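Local coordinates for response regulator (Helicobacter pylori, PDB 2PLN), which probably acts as an orphan response regulator that binds DNA to control transcription, represented here by its N-terminal receiver domain, at residues M58-S69 with K83-S92. Sequence-based numbering, arbitrary orientation.
Sequences MDIRNYDLVMVS and KHSSIVVLVS
L65 and L90 pack at about a right angle, with L65 CD2 4.0 Å from L90 CD1. L65 CD1, the other branch, lies closer to V88, 3.6 Å from V88 CG1. M67 continues this face: CG sits anti to the backbone N (chi1 -170°), which lays it 3.9 Å from L90 CB. I127 of helix 120-130 packs on L65 and L90, and L123 on M67. V66 and V89 lie side by side on the other face, V66 CG1 3.8 Å from V89 CG2. Strand 65-68 is the middle strand of the five-stranded parallel CheY-like sheet, and 88-92 lies next to it, joined by the beta-alpha-beta crossover through helix 73-83. Backbone bonds alternate between them; V66 N to V88 O is 2.9 Å. Just ahead of strand 65-68, D64 O accepts V88 N and a water that also donates to S86 O. At the other end S69 stands where typical receivers carry the phosphoacceptor aspartate. S69 OG bonds weakly to S92 OG at 3.4 Å; S92 OG also bonds Y117. The solvent side is looser. There K83 NZ meets D59 OD2 from above the carboxylate plane in a 3.1 Å salt bridge. D59 OD1 lies at the H84 ring edge, 3.0 Å from H84 CE1.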
loop_
_atom_site.group_PDB
_atom_site.type_symbol
_atom_site.label_atom_id
_atom_site.label_comp_id
_atom_site.label_asym_id
_atom_site.label_seq_id
_atom_site.Cartn_x
_atom_site.Cartn_y
_atom_site.Cartn_z
HETATM N N MSE A 58 15.670 6.872 15.172
HETATM C CA MSE A 58 14.304 6.630 15.647
HETATM C C MSE A 58 14.158 6.653 17.168
HETATM O O MSE A 58 13.083 6.920 17.686
HETATM C CB MSE A 58 13.729 5.360 15.013
HETATM C CG MSE A 58 13.352 5.624 13.583
HETATM SE SE MSE A 58 12.689 4.065 12.746
HETATM C CE MSE A 58 14.290 3.404 12.193
ATOM N N ASP A 59 15.262 6.405 17.869
ATOM C CA ASP A 59 15.264 6.413 19.316
ATOM C C ASP A 59 15.431 7.802 19.877
ATOM O O ASP A 59 15.080 8.045 21.001
ATOM C CB ASP A 59 16.375 5.510 19.842
ATOM C CG ASP A 59 15.994 4.045 19.786
ATOM O OD1 ASP A 59 14.782 3.728 19.728
ATOM O OD2 ASP A 59 16.839 3.147 19.780
ATOM N N ILE A 60 16.021 8.697 19.104
ATOM C CA ILE A 60 16.292 10.037 19.611
ATOM C C ILE A 60 15.428 11.148 19.002
ATOM O O ILE A 60 15.437 12.280 19.499
ATOM C CB ILE A 60 17.794 10.382 19.519
ATOM C CG1 ILE A 60 18.306 10.375 18.078
ATOM C CG2 ILE A 60 18.630 9.417 20.383
ATOM C CD1 ILE A 60 19.463 11.338 17.814
ATOM N N ARG A 61 14.747 10.850 17.902
ATOM C CA ARG A 61 13.843 11.797 17.250
ATOM C C ARG A 61 12.519 11.095 17.030
ATOM O O ARG A 61 12.471 9.871 16.887
ATOM C CB ARG A 61 14.367 12.187 15.866
ATOM C CG ARG A 61 15.747 12.789 15.886
ATOM C CD ARG A 61 16.214 13.277 14.559
ATOM N NE ARG A 61 17.610 13.662 14.647
ATOM C CZ ARG A 61 18.413 13.776 13.614
ATOM N NH1 ARG A 61 17.955 13.508 12.391
ATOM N NH2 ARG A 61 19.683 14.135 13.800
ATOM N N ASN A 62 11.448 11.862 16.930
ATOM C CA ASN A 62 10.154 11.249 16.728
ATOM C C ASN A 62 9.756 11.332 15.255
ATOM O O ASN A 62 9.462 12.428 14.745
ATOM C CB ASN A 62 9.122 11.929 17.621
ATOM C CG ASN A 62 9.325 11.600 19.107
ATOM O OD1 ASN A 62 9.680 10.457 19.476
ATOM N ND2 ASN A 62 9.103 12.594 19.960
ATOM N N TYR A 63 9.796 10.187 14.577
ATOM C CA TYR A 63 9.316 10.066 13.195
ATOM C C TYR A 63 7.908 9.477 13.138
ATOM O O TYR A 63 7.539 8.634 13.974
ATOM C CB TYR A 63 10.240 9.154 12.399
ATOM C CG TYR A 63 11.617 9.708 12.239
ATOM C CD1 TYR A 63 11.883 10.682 11.279
ATOM C CD2 TYR A 63 12.667 9.271 13.057
ATOM C CE1 TYR A 63 13.179 11.196 11.111
ATOM C CE2 TYR A 63 13.947 9.792 12.902
ATOM C CZ TYR A 63 14.182 10.752 11.949
ATOM O OH TYR A 63 15.440 11.218 11.816
ATOM N N ASP A 64 7.157 9.867 12.112
ATOM C CA ASP A 64 5.804 9.344 11.884
ATOM C C ASP A 64 5.852 8.168 10.918
ATOM O O ASP A 64 4.966 7.320 10.928
ATOM C CB ASP A 64 4.937 10.470 11.323
ATOM C CG ASP A 64 4.868 11.660 12.278
ATOM O OD1 ASP A 64 4.110 11.572 13.273
ATOM O OD2 ASP A 64 5.541 12.697 12.138
ATOM N N LEU A 65 6.891 8.138 10.074
ATOM C CA LEU A 65 7.020 7.119 9.003
ATOM C C LEU A 65 8.486 6.900 8.655
ATOM O O LEU A 65 9.290 7.849 8.691
ATOM C CB LEU A 65 6.266 7.601 7.758
ATOM C CG LEU A 65 6.154 6.589 6.597
ATOM C CD1 LEU A 65 4.852 6.728 5.815
ATOM C CD2 LEU A 65 7.374 6.705 5.642
ATOM N N VAL A 66 8.852 5.654 8.360
ATOM C CA VAL A 66 10.210 5.331 7.870
ATOM C C VAL A 66 10.029 4.536 6.603
ATOM O O VAL A 66 9.169 3.642 6.535
ATOM C CB VAL A 66 11.096 4.506 8.887
ATOM C CG1 VAL A 66 10.400 3.213 9.388
ATOM C CG2 VAL A 66 12.497 4.196 8.292
HETATM N N MSE A 67 10.826 4.881 5.593
HETATM C CA MSE A 67 10.939 4.046 4.415
HETATM C C MSE A 67 12.354 3.509 4.319
HETATM O O MSE A 67 13.325 4.269 4.383
HETATM C CB MSE A 67 10.583 4.804 3.135
HETATM C CG MSE A 67 10.481 3.837 1.958
HETATM SE SE MSE A 67 9.602 4.559 0.405
HETATM C CE MSE A 67 10.686 6.132 0.151
ATOM N N VAL A 68 12.477 2.197 4.189
ATOM C CA VAL A 68 13.794 1.562 4.245
ATOM C C VAL A 68 14.024 0.727 2.996
ATOM O O VAL A 68 13.165 -0.065 2.602
ATOM C CB VAL A 68 13.980 0.723 5.547
ATOM C CG1 VAL A 68 12.831 -0.298 5.780
ATOM C CG2 VAL A 68 15.331 0.008 5.573
ATOM N N SER A 69 15.167 0.965 2.364
ATOM C CA SER A 69 15.723 0.110 1.306
ATOM C C SER A 69 17.060 -0.307 1.823
ATOM O O SER A 69 17.949 0.533 1.991
ATOM C CB SER A 69 15.964 0.883 0.016
ATOM O OG SER A 69 14.851 1.653 -0.322
ATOM N N LYS A 83 9.349 -2.034 18.873
ATOM C CA LYS A 83 9.775 -0.901 19.697
ATOM C C LYS A 83 8.977 0.398 19.508
ATOM O O LYS A 83 8.730 1.136 20.486
ATOM C CB LYS A 83 11.260 -0.621 19.481
ATOM C CG LYS A 83 11.861 0.298 20.542
ATOM C CD LYS A 83 13.363 0.385 20.415
ATOM C CE LYS A 83 13.938 1.072 21.671
ATOM N NZ LYS A 83 15.395 1.081 21.570
ATOM N N HIS A 84 8.595 0.670 18.264
ATOM C CA HIS A 84 7.991 1.925 17.834
ATOM C C HIS A 84 6.696 1.609 17.072
ATOM O O HIS A 84 6.582 1.875 15.873
ATOM C CB HIS A 84 8.962 2.669 16.904
ATOM C CG HIS A 84 10.219 3.131 17.567
ATOM N ND1 HIS A 84 11.466 2.662 17.207
ATOM C CD2 HIS A 84 10.428 4.048 18.538
ATOM C CE1 HIS A 84 12.385 3.255 17.948
ATOM N NE2 HIS A 84 11.779 4.099 18.766
ATOM N N SER A 85 5.704 1.050 17.774
ATOM C CA SER A 85 4.574 0.406 17.093
ATOM C C SER A 85 3.719 1.312 16.199
ATOM O O SER A 85 3.215 0.860 15.163
ATOM C CB SER A 85 3.699 -0.368 18.079
ATOM O OG SER A 85 3.881 0.123 19.401
ATOM N N SER A 86 3.573 2.585 16.582
ATOM C CA SER A 86 2.763 3.509 15.800
ATOM C C SER A 86 3.477 4.110 14.581
ATOM O O SER A 86 2.858 4.821 13.788
ATOM C CB SER A 86 2.260 4.644 16.698
ATOM O OG SER A 86 3.374 5.338 17.214
ATOM N N ILE A 87 4.766 3.849 14.421
ATOM C CA ILE A 87 5.454 4.372 13.260
ATOM C C ILE A 87 5.087 3.520 12.035
ATOM O O ILE A 87 5.068 2.300 12.108
ATOM C CB ILE A 87 6.990 4.453 13.472
ATOM C CG1 ILE A 87 7.318 5.241 14.766
ATOM C CG2 ILE A 87 7.629 5.077 12.243
ATOM C CD1 ILE A 87 8.800 5.510 15.017
ATOM N N VAL A 88 4.755 4.192 10.941
ATOM C CA VAL A 88 4.425 3.522 9.695
ATOM C C VAL A 88 5.755 3.093 9.080
ATOM O O VAL A 88 6.709 3.884 9.032
ATOM C CB VAL A 88 3.667 4.483 8.753
ATOM C CG1 VAL A 88 3.375 3.835 7.423
ATOM C CG2 VAL A 88 2.352 4.963 9.413
ATOM N N VAL A 89 5.806 1.854 8.593
ATOM C CA VAL A 89 7.008 1.313 8.000
ATOM C C VAL A 89 6.754 0.875 6.554
ATOM O O VAL A 89 5.869 0.040 6.284
ATOM C CB VAL A 89 7.528 0.109 8.824
ATOM C CG1 VAL A 89 8.724 -0.509 8.142
ATOM C CG2 VAL A 89 7.819 0.528 10.295
ATOM N N LEU A 90 7.531 1.437 5.637
ATOM C CA LEU A 90 7.442 1.106 4.192
ATOM C C LEU A 90 8.752 0.482 3.791
ATOM O O LEU A 90 9.825 1.018 4.099
ATOM C CB LEU A 90 7.200 2.355 3.327
ATOM C CG LEU A 90 6.154 3.390 3.789
ATOM C CD1 LEU A 90 5.911 4.450 2.704
ATOM C CD2 LEU A 90 4.800 2.695 4.189
ATOM N N VAL A 91 8.673 -0.671 3.146
ATOM C CA VAL A 91 9.869 -1.375 2.672
ATOM C C VAL A 91 9.895 -1.133 1.182
ATOM O O VAL A 91 8.901 -1.345 0.496
ATOM C CB VAL A 91 9.760 -2.909 2.944
ATOM C CG1 VAL A 91 10.854 -3.677 2.231
ATOM C CG2 VAL A 91 9.818 -3.191 4.452
ATOM N N SER A 92 11.040 -0.691 0.680
ATOM C CA SER A 92 11.228 -0.484 -0.742
ATOM C C SER A 92 12.425 -1.353 -1.204
ATOM O O SER A 92 13.438 -1.462 -0.490
ATOM C CB SER A 92 11.400 1.030 -0.949
ATOM O OG SER A 92 12.050 1.338 -2.150
HETATM O O HOH W 1 2.873 7.188 12.461
#